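Local atomic coordinates of spore germination protein GerM (Bacillus subtilis subsp. subtilis str. 168, PDB entry 6GZB), a protein that is of unknown molecular function but affects both sporulation and spore germination. Residues R54-I59 with K80-Y85; Y64-T69 with N98-V103; Y205-E210 with Y214-T219; N235-G240 with N293-T298. All blocks are in the same frame, centred on the assembly; numbering follows the deposited sequence.

Interaction 1 (R54-I59 with K80-Y85); sequences RELYLI and KQALEY
Leu56 reaches from the strand into the last turn of the helix, and its two methyls do most of the touching. CD1 lies 3.6 Å from Tyr85 O and 3.8 Å from Tyr85 CB, while CD2 comes within 3.5 Å of Ala82 O. The fork thus straddles the end of the helix, meeting two carbonyl oxygens and the first carbon of a tyrosine side chain. With CG anti to the carbonyl carbon (chi1 -56°), Leu56 carries both methyls out to this side. The Tyr85 ring leads away from the strand; its side chain touches Pro73. This is the close half of the contact. Toward the start of the strand segment the fit slackens. Only the aliphatic part of Arg54 approaches the helix, CG standing 4.4 Å from Ala82 CB, and both Arg54 and Tyr85 remain partly exposed to solvent. Tyr57 OH donates to Glu55 OE1 at 2.9 Å, coming from above the carboxylate plane. Helix 136-147 meets both elements, Trp145 at the Tyr57 ring and Thr146 at Ala82, and the strand backbone bonds to it and to Gln149. No polar bond joins the two segments, so between strand and helix the contact is apolar, probably held by the burial of Leu56, while Gln81 NE2 to Pro73 O supplies a directional tie to the neighbouring strand.

Interaction 2 (Y64-T69 with N98-V103); sequences YVVAQT and NGFRAV
A stacked amide-aromatic contact joins Gln68 to Phe100, buried on the side of the first GerMN domain's sheet that meets the second domain, between that sheet's two outer strands. The Gln68 amide lies almost flat on the ring, the two planes differing by 10°, and its CD is 3.5 Å from Phe100 CZ. The methylene before it makes a CH-pi contact, Gln68 CG standing 3.8 Å from the ring centroid and close to the normal. A bend at chi2 (-76°) folds the glutamine over the face and brings NE2 back to its own strand, where it donates to Ala67 O at 3.1 Å; that bond fixes the rotation of the amide. Strands 65-73 and 100-101 flank strand 51-60 in this three-stranded antiparallel sheet, so Phe100 reaches past the middle strand to its far neighbour. Val66, two residues before Gln68, meets the ring at its edge, with CB 4.0 Å from Phe100 CE2. Replacing Gln68 with an alanine would probably uncover that ring face and leave Ala67 O with one side-chain donor fewer, Asn337 ND2 remaining. From the second domain, Tyr214 meets the same phenylalanine, the two ring planes inclined at about 60°.

Interaction 3 (Y205-E210 with Y214-T219); sequences YLAENE and YYVPVT
Tyr205 O is approached by two donors from the neighbouring strand: Val216 N gives a nearly straight hydrogen bond of 2.8 Å (175° at the hydrogen), and Tyr215 CA adds a CA-H...O contact of 3.4 Å. Tyr205 N returns a bond to Val216 O, completing one antiparallel hydrogen-bonded pair. Ala207 and Tyr214 form the next, with Ala207 N to Tyr214 O at 2.9 Å, while Leu206 and Tyr215 make the non-hydrogen-bonded pair between them. On the face carrying Tyr205, Ala207, Tyr214 and Val216, the Tyr214 ring folds back over its partner. Its CG is wedged between backbone N and carbonyl carbon (chi1 56°), which swings the ring across the strand so that Ala207 CB rests on one face, 3.5 Å from CE1 and offset toward the rim. Val216 CG2 packs against the same methyl at 3.9 Å. The ring's hydroxyl is bonded to Asp60 OD2 of the first domain and accepts from a water that in turn takes an N-H from Asn209 ND2 at 3.1 Å. An alanine in place of Tyr214 would probably leave the Ala207 methyl without its aromatic cover and Asp60 and the water without their hydroxyl. On the opposite face Leu206 lies alongside Tyr215, pointing the same way, with CD1 3.7 Å from CE1. Asn209 OD1 accepts from Ser212 N and so ties off the connection between the strands. Paired backbones, alternating side chains and a short link are those of a two-stranded beta hairpin, formed by strands 198-208 and 213-223.

Interaction 4 (N235-G240 with N293-T298); sequences NELAKG and NSIVLT
The flat carbonyl group of Ser294 is met on both faces within its own helix, Thr298 N coming from one side and Thr298 OG1 from the other, while Leu237 CD1 of helix 229-239 lies 4.1 Å from Ser294 O. The contact is the packing of two helices of the second GerMN domain, 229-239 and 289-299, whose short segments run roughly antiparallel at 143° with axes 11.0 Å apart. At such a separation one long side chain bridges the gap. Leu237 supplies it, with CG anti to the carbonyl carbon (chi1 -77°) and both methyls directed at the side of the partner helix formed by Ser294, Ile295 and Thr298. CD1 sits 4.0 Å from Ile295 CA, and CD2 is 4.1 Å from Ser294 CB. These are ordinary van der Waals contacts, made by a single side chain. Phe251 touches both Leu237 and Ile295 and joins the apolar cluster. The hydroxyls nearby are spoken for: Ser294 OG bonds to Glu290 O, and Thr298 OG1 is also bonded to Tyr204 N. The Thr298 and Leu237 side chains run antiparallel past one another, leaving Leu237 CD2 near a threonine oxygen whose hydrogen is given to Ser294 O at 2.7 Å.

Overall arrangement
The four contacts form a chain through the two tandem domains. Interactions 1 and 2 share one sheet, strand 51-60 lying between strands 65-73 and 100-101, and their centres are 10 Å apart. Interactions 2 and 3 meet across the domain boundary, with Tyr64 CD1 3.6 Å from Val216 CG1 and Phe100 CE1 3.6 Å from Asn209 ND2; the hairpin of interaction 3 thus packs on the sheet of the first domain. The hairpin also meets interaction 4, through Tyr215 CB to Leu297 CD1 (3.6 Å) and Tyr205 CE1 to Gly240 C (3.5 Å). Interactions 1 and 4, with centres about 25 Å apart, lie on opposite sides of the chain's centre and do not touch.

Interaction 1 (R54-I59 with K80-Y85)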
loop_
_atom_site.group_PDB
_atom_site.type_symbol
_atom_site.label_atom_id
_atom_site.label_comp_id
_atom_site.label_asym_id
_atom_site.label_seq_id
_atom_site.Cartn_x
_atom_site.Cartn_y
_atom_site.Cartn_z
ATOM N N ARG A 54 7.219 -11.304 5.299
ATOM C CA ARG A 54 7.167 -9.917 5.746
ATOM C C ARG A 54 7.008 -8.968 4.554
ATOM O O ARG A 54 7.616 -9.170 3.510
ATOM C CB ARG A 54 8.443 -9.576 6.521
ATOM C CG ARG A 54 8.318 -8.357 7.406
ATOM C CD ARG A 54 7.429 -8.666 8.598
ATOM N NE ARG A 54 8.107 -9.541 9.547
ATOM C CZ ARG A 54 7.503 -10.176 10.544
ATOM N NH1 ARG A 54 6.191 -10.077 10.703
ATOM N NH2 ARG A 54 8.215 -10.911 11.385
ATOM N N GLU A 55 6.219 -7.914 4.727
ATOM C CA GLU A 55 6.106 -6.879 3.702
ATOM C C GLU A 55 7.375 -6.031 3.677
ATOM O O GLU A 55 7.793 -5.486 4.699
ATOM C CB GLU A 55 4.881 -5.992 3.948
ATOM C CG GLU A 55 3.536 -6.642 3.643
ATOM C CD GLU A 55 2.348 -5.709 3.917
ATOM O OE1 GLU A 55 2.551 -4.498 4.195
ATOM O OE2 GLU A 55 1.200 -6.180 3.812
ATOM N N LEU A 56 8.010 -5.959 2.514
ATOM C CA LEU A 56 9.048 -4.966 2.269
ATOM C C LEU A 56 8.577 -4.017 1.180
ATOM O O LEU A 56 8.206 -4.450 0.088
ATOM C CB LEU A 56 10.355 -5.633 1.850
ATOM C CG LEU A 56 10.923 -6.686 2.797
ATOM C CD1 LEU A 56 12.194 -7.274 2.193
ATOM C CD2 LEU A 56 11.205 -6.095 4.169
ATOM N N TYR A 57 8.606 -2.722 1.472
ATOM C CA TYR A 57 8.162 -1.730 0.507
ATOM C C TYR A 57 9.332 -1.295 -0.367
ATOM O O TYR A 57 10.119 -0.406 -0.020
ATOM C CB TYR A 57 7.457 -0.556 1.208
ATOM C CG TYR A 57 6.032 -0.915 1.593
ATOM C CD1 TYR A 57 5.780 -1.736 2.683
ATOM C CD2 TYR A 57 4.976 -0.637 0.740
ATOM C CE1 TYR A 57 4.495 -2.165 2.979
ATOM C CE2 TYR A 57 3.693 -1.064 1.029
ATOM C CZ TYR A 57 3.460 -1.844 2.140
ATOM O OH TYR A 57 2.174 -2.282 2.415
ATOM N N LEU A 58 9.475 -2.005 -1.479
ATOM C CA LEU A 58 10.576 -1.789 -2.400
ATOM C C LEU A 58 10.144 -0.836 -3.506
ATOM O O LEU A 58 8.989 -0.402 -3.551
ATOM C CB LEU A 58 11.018 -3.134 -2.999
ATOM C CG LEU A 58 11.392 -4.203 -1.974
ATOM C CD1 LEU A 58 11.668 -5.528 -2.662
ATOM C CD2 LEU A 58 12.589 -3.770 -1.137
ATOM N N ILE A 59 11.070 -0.526 -4.411
ATOM C CA ILE A 59 10.763 0.331 -5.543
ATOM C C ILE A 59 10.757 -0.482 -6.833
ATOM O O ILE A 59 11.735 -1.134 -7.161
ATOM C CB ILE A 59 11.774 1.482 -5.639
ATOM C CG1 ILE A 59 11.755 2.302 -4.338
ATOM C CG2 ILE A 59 11.444 2.374 -6.830
ATOM C CD1 ILE A 59 12.940 3.218 -4.161
ATOM N N LYS A 80 13.108 -3.678 13.241
ATOM C CA LYS A 80 14.469 -3.349 12.841
ATOM C C LYS A 80 14.922 -4.218 11.670
ATOM O O LYS A 80 15.553 -3.744 10.721
ATOM C CB LYS A 80 15.409 -3.535 14.029
ATOM C CG LYS A 80 16.878 -3.515 13.666
ATOM C CD LYS A 80 17.713 -3.785 14.905
ATOM C CE LYS A 80 19.198 -3.744 14.585
ATOM N NZ LYS A 80 19.996 -3.325 15.762
ATOM N N GLN A 81 14.597 -5.497 11.736
ATOM C CA GLN A 81 15.019 -6.427 10.698
ATOM C C GLN A 81 14.394 -6.049 9.361
ATOM O O GLN A 81 15.057 -6.075 8.326
ATOM C CB GLN A 81 14.614 -7.848 11.073
ATOM C CG GLN A 81 15.075 -8.892 10.069
ATOM C CD GLN A 81 14.370 -10.207 10.262
ATOM O OE1 GLN A 81 13.164 -10.249 10.509
ATOM N NE2 GLN A 81 15.128 -11.295 10.185
ATOM N N ALA A 82 13.114 -5.685 9.392
ATOM C CA ALA A 82 12.401 -5.309 8.175
ATOM C C ALA A 82 13.093 -4.130 7.481
ATOM O O ALA A 82 13.299 -4.153 6.272
ATOM C CB ALA A 82 10.958 -4.966 8.495
ATOM N N LEU A 83 13.511 -3.135 8.257
ATOM C CA LEU A 83 14.234 -1.996 7.701
ATOM C C LEU A 83 15.605 -2.403 7.165
ATOM O O LEU A 83 16.063 -1.874 6.153
ATOM C CB LEU A 83 14.402 -0.903 8.752
ATOM C CG LEU A 83 13.107 -0.238 9.227
ATOM C CD1 LEU A 83 13.446 0.969 10.092
ATOM C CD2 LEU A 83 12.238 0.186 8.055
ATOM N N GLU A 84 16.268 -3.325 7.851
ATOM C CA GLU A 84 17.574 -3.816 7.401
ATOM C C GLU A 84 17.457 -4.482 6.042
ATOM O O GLU A 84 18.406 -4.483 5.251
ATOM C CB GLU A 84 18.164 -4.804 8.418
ATOM C CG GLU A 84 18.970 -4.136 9.523
ATOM C CD GLU A 84 19.125 -4.987 10.775
ATOM O OE1 GLU A 84 19.687 -4.478 11.769
ATOM O OE2 GLU A 84 18.668 -6.147 10.792
ATOM N N TYR A 85 16.284 -5.040 5.765
ATOM C CA TYR A 85 16.046 -5.697 4.483
ATOM C C TYR A 85 15.553 -4.730 3.412
ATOM O O TYR A 85 15.158 -5.148 2.324
ATOM C CB TYR A 85 15.066 -6.851 4.663
ATOM C CG TYR A 85 15.753 -8.153 5.011
ATOM C CD1 TYR A 85 16.215 -8.397 6.297
ATOM C CD2 TYR A 85 15.970 -9.125 4.047
ATOM C CE1 TYR A 85 16.844 -9.580 6.618
ATOM C CE2 TYR A 85 16.576 -10.323 4.369
ATOM C CZ TYR A 85 17.033 -10.534 5.650
ATOM O OH TYR A 85 17.667 -11.707 5.979
#

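Interaction 2 (Y64-T69 with N98-V103)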
loop_
_atom_site.group_PDB
_atom_site.type_symbol
_atom_site.label_atom_id
_atom_site.label_comp_id
_atom_site.label_asym_id
_atom_site.label_seq_id
_atom_site.Cartn_x
_atom_site.Cartn_y
_atom_site.Cartn_z
ATOM N N TYR A 64 7.480 3.066 -8.568
ATOM C CA TYR A 64 6.457 2.953 -7.520
ATOM C C TYR A 64 7.015 2.280 -6.275
ATOM O O TYR A 64 7.744 1.289 -6.360
ATOM C CB TYR A 64 5.238 2.176 -8.010
ATOM C CG TYR A 64 4.432 2.903 -9.047
ATOM C CD1 TYR A 64 3.454 3.830 -8.685
ATOM C CD2 TYR A 64 4.629 2.651 -10.398
ATOM C CE1 TYR A 64 2.701 4.485 -9.649
ATOM C CE2 TYR A 64 3.917 3.332 -11.365
ATOM C CZ TYR A 64 2.945 4.238 -10.991
ATOM O OH TYR A 64 2.242 4.904 -11.974
ATOM N N VAL A 65 6.648 2.814 -5.115
ATOM C CA VAL A 65 6.855 2.120 -3.856
ATOM C C VAL A 65 5.760 1.077 -3.699
ATOM O O VAL A 65 4.577 1.399 -3.768
ATOM C CB VAL A 65 6.833 3.102 -2.665
ATOM C CG1 VAL A 65 7.081 2.372 -1.355
ATOM C CG2 VAL A 65 7.866 4.191 -2.883
ATOM N N VAL A 66 6.165 -0.174 -3.521
ATOM C CA VAL A 66 5.247 -1.306 -3.613
ATOM C C VAL A 66 5.638 -2.365 -2.594
ATOM O O VAL A 66 6.820 -2.663 -2.426
ATOM C CB VAL A 66 5.320 -2.003 -4.991
ATOM C CG1 VAL A 66 4.191 -3.010 -5.112
ATOM C CG2 VAL A 66 5.276 -0.997 -6.131
ATOM N N ALA A 67 4.643 -2.971 -1.963
ATOM C CA ALA A 67 4.882 -4.089 -1.054
ATOM C C ALA A 67 5.342 -5.305 -1.857
ATOM O O ALA A 67 4.741 -5.646 -2.869
ATOM C CB ALA A 67 3.610 -4.424 -0.280
ATOM N N GLN A 68 6.435 -5.924 -1.413
ATOM C CA GLN A 68 6.756 -7.289 -1.785
ATOM C C GLN A 68 6.917 -8.133 -0.537
ATOM O O GLN A 68 7.742 -7.828 0.323
ATOM C CB GLN A 68 8.033 -7.338 -2.616
ATOM C CG GLN A 68 7.878 -6.738 -4.001
ATOM C CD GLN A 68 7.126 -7.659 -4.937
ATOM O OE1 GLN A 68 7.693 -8.621 -5.463
ATOM N NE2 GLN A 68 5.834 -7.389 -5.128
ATOM N N THR A 69 6.084 -9.165 -0.415
ATOM C CA THR A 69 6.084 -9.999 0.782
ATOM C C THR A 69 7.072 -11.141 0.629
ATOM O O THR A 69 6.982 -11.930 -0.308
ATOM C CB THR A 69 4.677 -10.526 1.102
ATOM O OG1 THR A 69 3.880 -9.447 1.609
ATOM C CG2 THR A 69 4.740 -11.619 2.163
ATOM N N ASN A 98 12.903 -9.808 -9.342
ATOM C CA ASN A 98 13.160 -9.101 -10.585
ATOM C C ASN A 98 12.173 -7.943 -10.742
ATOM O O ASN A 98 10.974 -8.094 -10.508
ATOM C CB ASN A 98 13.032 -10.055 -11.784
ATOM C CG ASN A 98 14.119 -11.124 -11.813
ATOM O OD1 ASN A 98 15.215 -10.942 -11.285
ATOM N ND2 ASN A 98 13.816 -12.243 -12.455
ATOM N N GLY A 99 12.678 -6.809 -11.216
ATOM C CA GLY A 99 11.851 -5.636 -11.476
ATOM C C GLY A 99 11.682 -4.749 -10.250
ATOM O O GLY A 99 10.845 -3.845 -10.241
ATOM N N PHE A 100 12.455 -5.025 -9.208
ATOM C CA PHE A 100 12.422 -4.228 -7.985
ATOM C C PHE A 100 13.833 -3.904 -7.531
ATOM O O PHE A 100 14.757 -4.676 -7.786
ATOM C CB PHE A 100 11.704 -4.991 -6.864
ATOM C CG PHE A 100 10.242 -5.174 -7.104
ATOM C CD1 PHE A 100 9.780 -6.249 -7.848
ATOM C CD2 PHE A 100 9.329 -4.248 -6.622
ATOM C CE1 PHE A 100 8.430 -6.411 -8.078
ATOM C CE2 PHE A 100 7.982 -4.387 -6.886
ATOM C CZ PHE A 100 7.533 -5.478 -7.602
ATOM N N ARG A 101 13.981 -2.803 -6.795
ATOM C CA ARG A 101 15.261 -2.453 -6.188
ATOM C C ARG A 101 15.086 -2.079 -4.719
ATOM O O ARG A 101 13.993 -1.725 -4.288
ATOM C CB ARG A 101 15.929 -1.296 -6.945
ATOM C CG ARG A 101 15.166 0.021 -6.918
ATOM C CD ARG A 101 15.920 1.120 -7.674
ATOM N NE ARG A 101 15.098 2.296 -8.005
ATOM C CZ ARG A 101 15.209 3.492 -7.419
ATOM N NH1 ARG A 101 16.075 3.685 -6.442
ATOM N NH2 ARG A 101 14.431 4.493 -7.791
ATOM N N ALA A 102 16.168 -2.208 -3.953
ATOM C CA ALA A 102 16.182 -1.826 -2.556
ATOM C C ALA A 102 16.116 -0.312 -2.423
ATOM O O ALA A 102 16.125 0.409 -3.421
ATOM C CB ALA A 102 17.419 -2.376 -1.878
ATOM N N VAL A 103 16.019 0.173 -1.193
ATOM C CA VAL A 103 15.563 1.545 -0.953
ATOM C C VAL A 103 16.603 2.389 -0.213
ATOM O O VAL A 103 16.867 3.530 -0.577
ATOM C CB VAL A 103 14.258 1.549 -0.133
ATOM C CG1 VAL A 103 13.830 2.973 0.192
ATOM C CG2 VAL A 103 13.158 0.834 -0.889
#

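Interaction 3 (Y205-E210 with Y214-T219)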
loop_
_atom_site.group_PDB
_atom_site.type_symbol
_atom_site.label_atom_id
_atom_site.label_comp_id
_atom_site.label_asym_id
_atom_site.label_seq_id
_atom_site.Cartn_x
_atom_site.Cartn_y
_atom_site.Cartn_z
ATOM N N TYR A 205 -3.945 -0.182 -7.754
ATOM C CA TYR A 205 -4.035 -0.565 -9.143
ATOM C C TYR A 205 -3.129 -1.744 -9.409
ATOM O O TYR A 205 -2.342 -2.144 -8.555
ATOM C CB TYR A 205 -3.663 0.609 -10.049
ATOM C CG TYR A 205 -4.600 1.777 -9.922
ATOM C CD1 TYR A 205 -5.872 1.726 -10.473
ATOM C CD2 TYR A 205 -4.225 2.923 -9.243
ATOM C CE1 TYR A 205 -6.734 2.808 -10.371
ATOM C CE2 TYR A 205 -5.089 3.992 -9.101
ATOM C CZ TYR A 205 -6.329 3.941 -9.690
ATOM O OH TYR A 205 -7.180 5.005 -9.542
ATOM N N LEU A 206 -3.247 -2.292 -10.611
ATOM C CA LEU A 206 -2.565 -3.529 -10.965
ATOM C C LEU A 206 -1.345 -3.223 -11.820
ATOM O O LEU A 206 -1.341 -2.270 -12.604
ATOM C CB LEU A 206 -3.553 -4.424 -11.711
ATOM C CG LEU A 206 -3.139 -5.833 -12.114
ATOM C CD1 LEU A 206 -2.986 -6.734 -10.899
ATOM C CD2 LEU A 206 -4.157 -6.413 -13.079
ATOM N N ALA A 207 -0.239 -3.870 -11.497
ATOM C CA ALA A 207 0.950 -3.827 -12.339
ATOM C C ALA A 207 1.400 -5.262 -12.584
ATOM O O ALA A 207 0.894 -6.195 -11.961
ATOM C CB ALA A 207 2.056 -3.047 -11.666
ATOM N N GLU A 208 2.348 -5.453 -13.484
ATOM C CA GLU A 208 2.903 -6.779 -13.664
ATOM C C GLU A 208 4.272 -6.734 -14.284
ATOM O O GLU A 208 4.631 -5.786 -14.979
ATOM C CB GLU A 208 1.970 -7.664 -14.491
ATOM C CG GLU A 208 1.732 -7.191 -15.908
ATOM C CD GLU A 208 1.330 -8.333 -16.819
ATOM O OE1 GLU A 208 0.649 -9.265 -16.335
ATOM O OE2 GLU A 208 1.728 -8.319 -18.003
ATOM N N ASN A 209 5.062 -7.748 -13.966
ATOM C CA ASN A 209 6.328 -7.965 -14.638
ATOM C C ASN A 209 6.422 -9.422 -15.094
ATOM O O ASN A 209 5.429 -10.151 -15.093
ATOM C CB ASN A 209 7.486 -7.599 -13.702
ATOM C CG ASN A 209 7.426 -8.336 -12.378
ATOM O OD1 ASN A 209 6.766 -9.374 -12.245
ATOM N ND2 ASN A 209 8.134 -7.805 -11.386
ATOM N N GLU A 210 7.605 -9.822 -15.536
ATOM C CA GLU A 210 7.820 -11.179 -16.020
ATOM C C GLU A 210 7.198 -12.211 -15.083
ATOM O O GLU A 210 6.451 -13.061 -15.532
ATOM C CB GLU A 210 9.316 -11.447 -16.179
ATOM C CG GLU A 210 10.173 -10.811 -15.097
ATOM C CD GLU A 210 11.559 -11.416 -15.034
ATOM O OE1 GLU A 210 11.793 -12.278 -14.155
ATOM O OE2 GLU A 210 12.398 -11.052 -15.886
ATOM N N TYR A 214 1.076 -7.632 -9.389
ATOM C CA TYR A 214 1.138 -7.128 -8.040
ATOM C C TYR A 214 0.350 -5.834 -7.917
ATOM O O TYR A 214 -0.065 -5.252 -8.905
ATOM C CB TYR A 214 2.592 -6.938 -7.597
ATOM C CG TYR A 214 3.427 -6.051 -8.499
ATOM C CD1 TYR A 214 3.535 -4.696 -8.253
ATOM C CD2 TYR A 214 4.201 -6.589 -9.517
ATOM C CE1 TYR A 214 4.301 -3.880 -9.062
ATOM C CE2 TYR A 214 5.013 -5.789 -10.303
ATOM C CZ TYR A 214 5.056 -4.437 -10.074
ATOM O OH TYR A 214 5.874 -3.629 -10.825
ATOM N N TYR A 215 0.020 -5.473 -6.691
ATOM C CA TYR A 215 -0.917 -4.402 -6.452
ATOM C C TYR A 215 -0.188 -3.189 -5.913
ATOM O O TYR A 215 0.571 -3.291 -4.957
ATOM C CB TYR A 215 -2.012 -4.872 -5.497
ATOM C CG TYR A 215 -2.845 -5.978 -6.115
ATOM C CD1 TYR A 215 -3.896 -5.677 -6.973
ATOM C CD2 TYR A 215 -2.465 -7.307 -5.991
ATOM C CE1 TYR A 215 -4.610 -6.672 -7.604
ATOM C CE2 TYR A 215 -3.169 -8.312 -6.629
ATOM C CZ TYR A 215 -4.227 -7.982 -7.449
ATOM O OH TYR A 215 -4.950 -8.970 -8.063
ATOM N N VAL A 216 -0.378 -2.061 -6.590
ATOM C CA VAL A 216 0.350 -0.840 -6.310
ATOM C C VAL A 216 -0.594 0.223 -5.753
ATOM O O VAL A 216 -1.608 0.564 -6.379
ATOM C CB VAL A 216 0.976 -0.279 -7.595
ATOM C CG1 VAL A 216 1.719 1.017 -7.301
ATOM C CG2 VAL A 216 1.896 -1.313 -8.224
ATOM N N PRO A 217 -0.290 0.722 -4.555
ATOM C CA PRO A 217 -1.144 1.719 -3.917
ATOM C C PRO A 217 -0.778 3.112 -4.413
ATOM O O PRO A 217 0.404 3.427 -4.537
ATOM C CB PRO A 217 -0.794 1.565 -2.439
ATOM C CG PRO A 217 0.624 1.126 -2.432
ATOM C CD PRO A 217 0.846 0.336 -3.698
ATOM N N VAL A 218 -1.783 3.908 -4.751
ATOM C CA VAL A 218 -1.575 5.260 -5.248
ATOM C C VAL A 218 -2.535 6.194 -4.513
ATOM O O VAL A 218 -3.739 5.940 -4.446
ATOM C CB VAL A 218 -1.855 5.335 -6.763
ATOM C CG1 VAL A 218 -1.845 6.766 -7.242
ATOM C CG2 VAL A 218 -0.833 4.511 -7.534
ATOM N N THR A 219 -2.001 7.269 -3.947
ATOM C CA THR A 219 -2.841 8.270 -3.285
ATOM C C THR A 219 -3.408 9.257 -4.305
ATOM O O THR A 219 -2.672 9.998 -4.945
ATOM C CB THR A 219 -2.053 9.046 -2.227
ATOM O OG1 THR A 219 -1.495 8.130 -1.278
ATOM C CG2 THR A 219 -2.962 10.024 -1.506
HETATM O O HOH W 1 8.556 -4.733 -11.458
#

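Interaction 4 (N235-G240 with N293-T298)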
loop_
_atom_site.group_PDB
_atom_site.type_symbol
_atom_site.label_atom_id
_atom_site.label_comp_id
_atom_site.label_asym_id
_atom_site.label_seq_id
_atom_site.Cartn_x
_atom_site.Cartn_y
_atom_site.Cartn_z
ATOM N N ASN A 235 -15.396 4.293 -7.461
ATOM C CA ASN A 235 -15.420 5.104 -8.684
ATOM C C ASN A 235 -14.017 5.283 -9.259
ATOM O O ASN A 235 -13.829 5.226 -10.478
ATOM C CB ASN A 235 -16.061 6.481 -8.433
ATOM C CG ASN A 235 -17.551 6.396 -8.147
ATOM O OD1 ASN A 235 -18.188 5.384 -8.424
ATOM N ND2 ASN A 235 -18.090 7.421 -7.504
ATOM N N GLU A 236 -13.022 5.474 -8.391
ATOM C CA GLU A 236 -11.638 5.621 -8.866
ATOM C C GLU A 236 -11.103 4.316 -9.458
ATOM O O GLU A 236 -10.304 4.325 -10.404
ATOM C CB GLU A 236 -10.709 6.084 -7.732
ATOM C CG GLU A 236 -10.940 7.513 -7.260
ATOM C CD GLU A 236 -10.812 8.532 -8.383
ATOM O OE1 GLU A 236 -9.978 8.327 -9.277
ATOM O OE2 GLU A 236 -11.591 9.502 -8.405
ATOM N N LEU A 237 -11.500 3.194 -8.872
ATOM C CA LEU A 237 -11.085 1.889 -9.398
ATOM C C LEU A 237 -11.653 1.660 -10.790
ATOM O O LEU A 237 -10.949 1.188 -11.683
ATOM C CB LEU A 237 -11.520 0.769 -8.463
ATOM C CG LEU A 237 -10.652 0.612 -7.206
ATOM C CD1 LEU A 237 -11.271 -0.374 -6.231
ATOM C CD2 LEU A 237 -9.255 0.158 -7.580
ATOM N N ALA A 238 -12.907 2.066 -10.987
ATOM C CA ALA A 238 -13.569 1.951 -12.283
ATOM C C ALA A 238 -12.959 2.885 -13.320
ATOM O O ALA A 238 -12.874 2.531 -14.493
ATOM C CB ALA A 238 -15.054 2.241 -12.135
ATOM N N LYS A 239 -12.557 4.085 -12.900
ATOM C CA LYS A 239 -11.922 5.035 -13.822
ATOM C C LYS A 239 -10.568 4.536 -14.288
ATOM O O LYS A 239 -10.139 4.845 -15.390
ATOM C CB LYS A 239 -11.723 6.399 -13.166
ATOM C CG LYS A 239 -12.989 7.203 -12.957
ATOM C CD LYS A 239 -12.640 8.631 -12.585
ATOM C CE LYS A 239 -13.428 9.103 -11.381
ATOM N NZ LYS A 239 -12.903 10.401 -10.874
ATOM N N GLY A 240 -9.847 3.863 -13.397
ATOM C CA GLY A 240 -8.544 3.315 -13.729
ATOM C C GLY A 240 -7.427 4.300 -13.478
ATOM O O GLY A 240 -7.668 5.444 -13.097
ATOM N N ASN A 293 -9.313 -8.363 -5.438
ATOM C CA ASN A 293 -8.157 -7.954 -4.643
ATOM C C ASN A 293 -8.001 -6.429 -4.540
ATOM O O ASN A 293 -7.635 -5.907 -3.490
ATOM C CB ASN A 293 -6.879 -8.549 -5.226
ATOM C CG ASN A 293 -6.689 -9.993 -4.847
ATOM O OD1 ASN A 293 -6.965 -10.386 -3.717
ATOM N ND2 ASN A 293 -6.207 -10.794 -5.791
ATOM N N SER A 294 -8.171 -5.746 -5.666
ATOM C CA SER A 294 -8.093 -4.295 -5.719
ATOM C C SER A 294 -9.117 -3.661 -4.788
ATOM O O SER A 294 -8.792 -2.764 -4.014
ATOM C CB SER A 294 -8.326 -3.805 -7.152
ATOM O OG SER A 294 -7.152 -3.962 -7.903
ATOM N N ILE A 295 -10.352 -4.145 -4.855
ATOM C CA ILE A 295 -11.402 -3.663 -3.975
ATOM C C ILE A 295 -11.034 -3.840 -2.511
ATOM O O ILE A 295 -11.130 -2.910 -1.709
ATOM C CB ILE A 295 -12.727 -4.387 -4.242
ATOM C CG1 ILE A 295 -13.301 -3.942 -5.585
ATOM C CG2 ILE A 295 -13.704 -4.113 -3.112
ATOM C CD1 ILE A 295 -14.452 -4.801 -6.068
ATOM N N VAL A 296 -10.614 -5.046 -2.162
ATOM C CA VAL A 296 -10.392 -5.392 -0.777
ATOM C C VAL A 296 -9.171 -4.688 -0.208
ATOM O O VAL A 296 -9.210 -4.180 0.915
ATOM C CB VAL A 296 -10.246 -6.919 -0.605
ATOM C CG1 VAL A 296 -9.838 -7.267 0.818
ATOM C CG2 VAL A 296 -11.553 -7.597 -0.961
ATOM N N LEU A 297 -8.082 -4.660 -0.970
ATOM C CA LEU A 297 -6.882 -3.942 -0.528
ATOM C C LEU A 297 -7.181 -2.453 -0.342
ATOM O O LEU A 297 -6.669 -1.820 0.576
ATOM C CB LEU A 297 -5.727 -4.115 -1.526
ATOM C CG LEU A 297 -5.076 -5.501 -1.544
ATOM C CD1 LEU A 297 -4.136 -5.622 -2.727
ATOM C CD2 LEU A 297 -4.328 -5.780 -0.248
ATOM N N THR A 298 -7.993 -1.900 -1.233
ATOM C CA THR A 298 -8.267 -0.465 -1.233
ATOM C C THR A 298 -9.153 -0.103 -0.039
ATOM O O THR A 298 -8.828 0.778 0.752
ATOM C CB THR A 298 -8.946 -0.043 -2.544
ATOM O OG1 THR A 298 -8.030 -0.214 -3.641
ATOM C CG2 THR A 298 -9.398 1.400 -2.477
#